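Local structure of homoserine dehydrogenase (Staphylococcus aureus M1064, 4PG7) at residues Val39-Glu43 and Asn74-Tyr78; Phe234-Ile238 and Ile273-Val279. The protein catalyses the NAD(P)-dependent interconversion of homoserine and aspartate semialdehyde in the aspartic acid pathway of amino acid biosynthesis. All coordinates share one frame; numbering follows the deposited sequence.

Overall arrangement
The two contacts lie on opposite sides of the chain's centre, with their own centres about 43 Å apart. Their nearest atoms are about 28 Å apart, so they do not touch. Interaction 1 is in the nucleotide-binding domain. It joins helix 33-53 to the loop ahead of the short strand 80-81, at one margin of the parallel sheet. Interaction 2 lies in the homoserine dehydrogenase region that follows in sequence. It joins the end of helix 220-234 and the loop after it to the hairpin of strands 264-275 and 278-289. Neither includes a lysine-pocket residue (R246, G250, T252, D438, K439). Interaction 1 is held largely by hydrogen bonds to E43, interaction 2 by apolar and aromatic packing.

Interaction 1: Val39-Glu43 and Asn74-Tyr78; sequences VKIIE and NISQY
OE2 of E43 takes two hydrogen bonds from the loop segment N74-Y78. The shorter comes from the phenol of Y78, with OH and OE2 of E43 2.6 Å apart. It uses the anti lone pair of OE2, the one turned away from OE1. The second comes from the amide of N74 and is weak: ND2 lies 3.3 Å from OE2 of E43.

The flat groups are turned very differently. The E43 carboxylate is nearly coplanar with the Y78 ring, the planes 15° apart, and OE2 sits at the ring edge. The N74 amide stands almost upright to the carboxylate, at 85°. E43 reaches across with its chain extended beyond CG. CG of N74 sits between its own backbone N and carbonyl carbon (chi1 78°), which turns ND2 toward E43. ND2 approaches OE2 from a position tilted out of the carboxylate plane, which fits a weak bond.

V39 lies one helical turn before E43 and adds the apolar part. Its CG1 branch meets CE2 of Y78 at 3.6 Å, coming at the ring obliquely. CD1 of I75 is more distant, 4.4 Å from CG1 of V39. On the sheet side, V39 also touches L28 of strand 22-29, and the Y78 side chain touches I59 and I62 of strand 55-63.

The contact thus ties the loop before strand 80-81 to helix 33-53, the helix that follows the apparent GxGxxG turn of this Rossmann-type domain. E43 and Y78 are only partly exposed. Two neutral donors share one carboxylate oxygen, an arrangement that would be expected to favour the ionised form of E43 and to limit rotation of the Y78 hydroxyl.

Interaction 2: Phe234-Ile238 and Ile273-Val279; sequences FNQVI and IYENGKV
F234 and Y274 pack as an oblique aromatic pair; the two side chains run past one another, pointing opposite ways. Their ring centroids are 5.1 Å apart and the planes meet at 37°. The closer fit is a CH-pi contact: CB of Y274 sits over one face of the F234 ring, 3.6 Å from its centroid. In return, CB of F234 lies over a face of the Y274 ring, toward its rim.

V279 comes from the other strand of the hairpin. Its CG2 meets CD2 of F234 at 3.7 Å and also packs on CB of Q236. V279 and I238 meet nearly perpendicular, with CB of V279 4.0 Å from CG2 of I238.

Q236 bends at chi2 (-71°), and its amide plane is tilted 20° from the Y274 ring plane. A water donates to O of G277, 3.2 Å away; its link to NE2 of Q236 is doubtful. G277 belongs to the type I' turn E275-K278.

The helix end and the loop after it therefore pack on Y274 and V279, on the two strands next to the turn. No direct hydrogen bond joins the segments, so cohesion rests mainly on apolar and aromatic packing.

Interaction 1: Val39-Glu43 and Asn74-Tyr78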
ATOM      1  N   VAL A  39     -23.370  -1.864 -15.852  1.00 42.50           N
ATOM      2  CA  VAL A  39     -24.805  -1.619 -16.019  1.00 46.05           C
ATOM      3  C   VAL A  39     -25.538  -1.936 -14.715  1.00 48.83           C
ATOM      4  O   VAL A  39     -26.296  -1.106 -14.218  1.00 49.44           O
ATOM      5  CB  VAL A  39     -25.384  -2.443 -17.187  1.00 44.82           C
ATOM      6  CG1 VAL A  39     -26.906  -2.380 -17.206  1.00 46.75           C
ATOM      7  CG2 VAL A  39     -24.820  -1.925 -18.515  1.00 45.76           C
ATOM      8  N   LYS A  40     -25.281  -3.122 -14.154  1.00 48.99           N
ATOM      9  CA  LYS A  40     -25.938  -3.550 -12.914  1.00 48.67           C
ATOM     10  C   LYS A  40     -25.693  -2.577 -11.771  1.00 49.03           C
ATOM     11  O   LYS A  40     -26.617  -2.221 -11.032  1.00 52.87           O
ATOM     12  CB  LYS A  40     -25.463  -4.944 -12.508  1.00 48.59           C
ATOM     13  N   ILE A  41     -24.459  -2.118 -11.651  1.00 49.54           N
ATOM     14  CA  ILE A  41     -24.106  -1.181 -10.592  1.00 51.16           C
ATOM     15  C   ILE A  41     -24.845   0.145 -10.748  1.00 53.83           C
ATOM     16  O   ILE A  41     -25.334   0.707  -9.764  1.00 53.95           O
ATOM     17  CB  ILE A  41     -22.591  -0.935 -10.528  1.00 51.52           C
ATOM     18  CG1 ILE A  41     -21.870  -2.201 -10.038  1.00 52.97           C
ATOM     19  CG2 ILE A  41     -22.281   0.237  -9.599  1.00 53.52           C
ATOM     20  CD1 ILE A  41     -20.364  -2.162 -10.209  1.00 52.42           C
ATOM     21  N   ILE A  42     -24.909   0.659 -11.973  1.00 53.70           N
ATOM     22  CA  ILE A  42     -25.666   1.886 -12.232  1.00 51.27           C
ATOM     23  C   ILE A  42     -27.156   1.689 -11.920  1.00 51.65           C
ATOM     24  O   ILE A  42     -27.761   2.530 -11.252  1.00 51.84           O
ATOM     25  CB  ILE A  42     -25.478   2.378 -13.684  1.00 51.64           C
ATOM     26  CG1 ILE A  42     -24.043   2.878 -13.876  1.00 50.81           C
ATOM     27  CG2 ILE A  42     -26.481   3.488 -14.017  1.00 51.32           C
ATOM     28  CD1 ILE A  42     -23.612   2.928 -15.325  1.00 53.27           C
ATOM     29  N   GLU A  43     -27.741   0.590 -12.388  1.00 51.26           N
ATOM     30  CA  GLU A  43     -29.156   0.312 -12.104  1.00 57.71           C
ATOM     31  C   GLU A  43     -29.444   0.323 -10.608  1.00 60.73           C
ATOM     32  O   GLU A  43     -30.331   1.032 -10.136  1.00 62.75           O
ATOM     33  CB  GLU A  43     -29.576  -1.046 -12.663  1.00 56.44           C
ATOM     34  CG  GLU A  43     -29.832  -1.050 -14.159  1.00 57.32           C
ATOM     35  CD  GLU A  43     -30.177  -2.421 -14.686  1.00 58.57           C
ATOM     36  OE1 GLU A  43     -30.304  -3.362 -13.874  1.00 62.40           O
ATOM     37  OE2 GLU A  43     -30.334  -2.561 -15.917  1.00 61.13           O
ATOM     38  N   ASN A  74     -32.522  -7.659 -18.351  1.00 51.41           N
ATOM     39  CA  ASN A  74     -32.251  -6.288 -17.963  1.00 51.02           C
ATOM     40  C   ASN A  74     -31.609  -5.547 -19.151  1.00 51.37           C
ATOM     41  O   ASN A  74     -31.944  -4.386 -19.428  1.00 49.11           O
ATOM     42  CB  ASN A  74     -31.404  -6.227 -16.684  1.00 50.08           C
ATOM     43  CG  ASN A  74     -29.926  -6.505 -16.933  1.00 50.42           C
ATOM     44  OD1 ASN A  74     -29.548  -7.544 -17.485  1.00 49.42           O
ATOM     45  ND2 ASN A  74     -29.083  -5.555 -16.550  1.00 50.55           N
ATOM     46  N   ILE A  75     -30.772  -6.264 -19.901  1.00 49.19           N
ATOM     47  CA  ILE A  75     -30.052  -5.684 -21.034  1.00 50.67           C
ATOM     48  C   ILE A  75     -30.982  -5.286 -22.156  1.00 49.87           C
ATOM     49  O   ILE A  75     -30.766  -4.245 -22.774  1.00 49.31           O
ATOM     50  CB  ILE A  75     -28.960  -6.613 -21.615  1.00 50.34           C
ATOM     51  CG1 ILE A  75     -27.944  -7.006 -20.534  1.00 49.72           C
ATOM     52  CG2 ILE A  75     -28.254  -5.931 -22.786  1.00 49.62           C
ATOM     53  CD1 ILE A  75     -27.258  -5.845 -19.833  1.00 49.97           C
ATOM     54  N   SER A  76     -32.026  -6.075 -22.394  1.00 48.56           N
ATOM     55  CA  SER A  76     -32.973  -5.754 -23.455  1.00 51.05           C
ATOM     56  C   SER A  76     -33.691  -4.414 -23.234  1.00 51.79           C
ATOM     57  O   SER A  76     -34.357  -3.947 -24.141  1.00 56.50           O
ATOM     58  CB  SER A  76     -33.998  -6.883 -23.652  1.00 51.92           C
ATOM     59  OG  SER A  76     -34.905  -6.990 -22.557  1.00 49.18           O
ATOM     60  N   GLN A  77     -33.551  -3.785 -22.068  1.00 49.71           N
ATOM     61  CA  GLN A  77     -34.183  -2.479 -21.827  1.00 50.78           C
ATOM     62  C   GLN A  77     -33.377  -1.347 -22.477  1.00 49.30           C
ATOM     63  O   GLN A  77     -33.884  -0.264 -22.687  1.00 50.93           O
ATOM     64  CB  GLN A  77     -34.292  -2.208 -20.318  1.00 49.68           C
ATOM     65  N   TYR A  78     -32.112  -1.608 -22.781  1.00 45.71           N
ATOM     66  CA  TYR A  78     -31.217  -0.592 -23.307  1.00 43.97           C
ATOM     67  C   TYR A  78     -31.158  -0.658 -24.815  1.00 43.95           C
ATOM     68  O   TYR A  78     -31.417  -1.681 -25.434  1.00 44.18           O
ATOM     69  CB  TYR A  78     -29.806  -0.731 -22.696  1.00 41.50           C
ATOM     70  CG  TYR A  78     -29.849  -0.616 -21.203  1.00 40.77           C
ATOM     71  CD1 TYR A  78     -29.899   0.623 -20.595  1.00 40.07           C
ATOM     72  CD2 TYR A  78     -29.884  -1.748 -20.393  1.00 40.67           C
ATOM     73  CE1 TYR A  78     -29.952   0.739 -19.223  1.00 41.37           C
ATOM     74  CE2 TYR A  78     -29.934  -1.639 -19.011  1.00 40.14           C
ATOM     75  CZ  TYR A  78     -29.968  -0.390 -18.431  1.00 40.92           C
ATOM     76  OH  TYR A  78     -30.018  -0.239 -17.059  1.00 42.72           O
TER

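Interaction 2: Phe234-Ile238 and Ile273-Val279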
ATOM      1  N   PHE A 234       7.137   7.555 -13.130  1.00 44.46           N
ATOM      2  CA  PHE A 234       8.201   8.395 -13.637  1.00 45.42           C
ATOM      3  C   PHE A 234       7.731   9.430 -14.645  1.00 49.13           C
ATOM      4  O   PHE A 234       8.547  10.236 -15.088  1.00 48.36           O
ATOM      5  CB  PHE A 234       9.255   7.545 -14.334  1.00 44.72           C
ATOM      6  CG  PHE A 234       9.775   6.410 -13.512  1.00 43.22           C
ATOM      7  CD1 PHE A 234      10.209   6.619 -12.213  1.00 43.17           C
ATOM      8  CD2 PHE A 234       9.893   5.141 -14.063  1.00 40.72           C
ATOM      9  CE1 PHE A 234      10.704   5.571 -11.464  1.00 42.06           C
ATOM     10  CE2 PHE A 234      10.404   4.095 -13.318  1.00 40.12           C
ATOM     11  CZ  PHE A 234      10.813   4.309 -12.021  1.00 39.61           C
ATOM     12  N   ASN A 235       6.448   9.395 -15.025  1.00 50.16           N
ATOM     13  CA  ASN A 235       5.924  10.253 -16.083  0.50 51.84           C
ATOM     14  C   ASN A 235       6.713  10.121 -17.387  1.00 51.93           C
ATOM     15  O   ASN A 235       6.890  11.083 -18.120  1.00 54.43           O
ATOM     16  CB  ASN A 235       5.876  11.707 -15.616  0.50 52.43           C
ATOM     17  CG  ASN A 235       5.187  11.866 -14.272  0.50 52.21           C
ATOM     18  OD1 ASN A 235       4.151  11.254 -14.018  0.50 50.54           O
ATOM     19  ND2 ASN A 235       5.762  12.691 -13.405  0.50 52.65           N
ATOM     20  N   GLN A 236       7.179   8.910 -17.667  1.00 51.48           N
ATOM     21  CA  GLN A 236       7.909   8.619 -18.891  1.00 51.94           C
ATOM     22  C   GLN A 236       7.173   7.534 -19.627  1.00 47.90           C
ATOM     23  O   GLN A 236       6.694   6.587 -19.024  1.00 47.18           O
ATOM     24  CB  GLN A 236       9.312   8.110 -18.580  1.00 54.09           C
ATOM     25  CG  GLN A 236      10.223   9.137 -17.930  1.00 58.29           C
ATOM     26  CD  GLN A 236      10.657  10.230 -18.883  1.00 61.35           C
ATOM     27  OE1 GLN A 236      10.550  11.411 -18.570  1.00 68.88           O
ATOM     28  NE2 GLN A 236      11.147   9.845 -20.050  1.00 62.50           N
ATOM     29  N   VAL A 237       7.140   7.656 -20.942  1.00 46.70           N
ATOM     30  CA  VAL A 237       6.527   6.675 -21.794  1.00 44.34           C
ATOM     31  C   VAL A 237       7.600   5.736 -22.299  1.00 43.72           C
ATOM     32  O   VAL A 237       8.527   6.175 -22.953  1.00 45.54           O
ATOM     33  CB  VAL A 237       5.859   7.357 -23.004  1.00 44.60           C
ATOM     34  CG1 VAL A 237       5.434   6.330 -24.038  1.00 44.42           C
ATOM     35  CG2 VAL A 237       4.676   8.205 -22.555  1.00 44.45           C
ATOM     36  N   ILE A 238       7.467   4.446 -22.016  1.00 42.70           N
ATOM     37  CA  ILE A 238       8.307   3.441 -22.665  1.00 42.33           C
ATOM     38  C   ILE A 238       7.426   2.527 -23.484  1.00 41.87           C
ATOM     39  O   ILE A 238       6.238   2.440 -23.236  1.00 42.42           O
ATOM     40  CB  ILE A 238       9.135   2.619 -21.650  1.00 42.19           C
ATOM     41  CG1 ILE A 238       8.249   1.720 -20.778  1.00 41.89           C
ATOM     42  CG2 ILE A 238       9.962   3.552 -20.784  1.00 42.33           C
ATOM     43  CD1 ILE A 238       9.039   0.819 -19.846  1.00 41.50           C
ATOM     44  N   ILE A 273      13.755   1.180 -13.187  1.00 35.96           N
ATOM     45  CA  ILE A 273      14.782   2.029 -12.571  1.00 38.40           C
ATOM     46  C   ILE A 273      14.946   3.294 -13.419  1.00 41.85           C
ATOM     47  O   ILE A 273      15.195   3.209 -14.616  1.00 38.76           O
ATOM     48  CB  ILE A 273      16.130   1.285 -12.485  1.00 39.83           C
ATOM     49  CG1 ILE A 273      15.976  -0.024 -11.698  1.00 39.44           C
ATOM     50  CG2 ILE A 273      17.182   2.177 -11.836  1.00 41.81           C
ATOM     51  CD1 ILE A 273      17.175  -0.951 -11.769  1.00 42.19           C
ATOM     52  N   TYR A 274      14.776   4.455 -12.797  1.00 46.04           N
ATOM     53  CA  TYR A 274      14.829   5.733 -13.490  1.00 52.27           C
ATOM     54  C   TYR A 274      16.123   6.416 -13.092  1.00 56.15           C
ATOM     55  O   TYR A 274      16.223   6.937 -11.992  1.00 54.60           O
ATOM     56  CB  TYR A 274      13.628   6.591 -13.096  1.00 56.05           C
ATOM     57  CG  TYR A 274      13.461   7.913 -13.830  1.00 61.88           C
ATOM     58  CD1 TYR A 274      13.846   8.064 -15.162  1.00 64.45           C
ATOM     59  CD2 TYR A 274      12.848   8.996 -13.204  1.00 64.26           C
ATOM     60  CE1 TYR A 274      13.656   9.263 -15.830  1.00 65.79           C
ATOM     61  CE2 TYR A 274      12.650  10.194 -13.866  1.00 67.57           C
ATOM     62  CZ  TYR A 274      13.061  10.325 -15.178  1.00 67.85           C
ATOM     63  OH  TYR A 274      12.872  11.518 -15.835  1.00 72.73           O
ATOM     64  N   GLU A 275      17.108   6.374 -13.989  1.00 60.29           N
ATOM     65  CA  GLU A 275      18.451   6.934 -13.758  1.00 64.68           C
ATOM     66  C   GLU A 275      18.840   7.835 -14.931  1.00 65.70           C
ATOM     67  O   GLU A 275      18.727   7.428 -16.090  1.00 64.14           O
ATOM     68  CB  GLU A 275      19.503   5.821 -13.603  1.00 63.54           C
ATOM     69  CG  GLU A 275      19.480   5.096 -12.265  1.00 65.23           C
ATOM     70  N   ASN A 276      19.276   9.057 -14.621  1.00 72.13           N
ATOM     71  CA  ASN A 276      19.824  10.006 -15.611  1.00 71.28           C
ATOM     72  C   ASN A 276      18.910  10.272 -16.809  1.00 68.79           C
ATOM     73  O   ASN A 276      19.315  10.140 -17.964  1.00 64.92           O
ATOM     74  CB  ASN A 276      21.199   9.523 -16.081  1.00 71.93           C
ATOM     75  CG  ASN A 276      22.212   9.476 -14.951  1.00 72.10           C
ATOM     76  OD1 ASN A 276      22.236  10.350 -14.080  1.00 68.99           O
ATOM     77  ND2 ASN A 276      23.056   8.453 -14.963  1.00 72.54           N
ATOM     78  N   GLY A 277      17.662  10.619 -16.521  1.00 67.66           N
ATOM     79  CA  GLY A 277      16.672  10.863 -17.572  1.00 67.73           C
ATOM     80  C   GLY A 277      16.089   9.638 -18.280  1.00 63.64           C
ATOM     81  O   GLY A 277      15.179   9.796 -19.096  1.00 66.87           O
ATOM     82  N   LYS A 278      16.574   8.430 -17.970  1.00 57.63           N
ATOM     83  CA  LYS A 278      16.148   7.207 -18.691  1.00 55.53           C
ATOM     84  C   LYS A 278      15.596   6.099 -17.774  1.00 51.37           C
ATOM     85  O   LYS A 278      16.080   5.896 -16.665  1.00 49.51           O
ATOM     86  CB  LYS A 278      17.312   6.646 -19.500  1.00 56.38           C
ATOM     87  N   VAL A 279      14.590   5.377 -18.261  1.00 49.42           N
ATOM     88  CA  VAL A 279      14.012   4.240 -17.546  1.00 44.54           C
ATOM     89  C   VAL A 279      14.606   2.935 -18.069  1.00 41.24           C
ATOM     90  O   VAL A 279      14.553   2.672 -19.259  1.00 40.09           O
ATOM     91  CB  VAL A 279      12.475   4.190 -17.733  1.00 45.79           C
ATOM     92  CG1 VAL A 279      11.863   2.974 -17.022  1.00 43.50           C
ATOM     93  CG2 VAL A 279      11.826   5.484 -17.249  1.00 46.35           C
TER
HETATM   94  O   HOH W   1      12.731   7.894 -20.009  1.00 57.96           O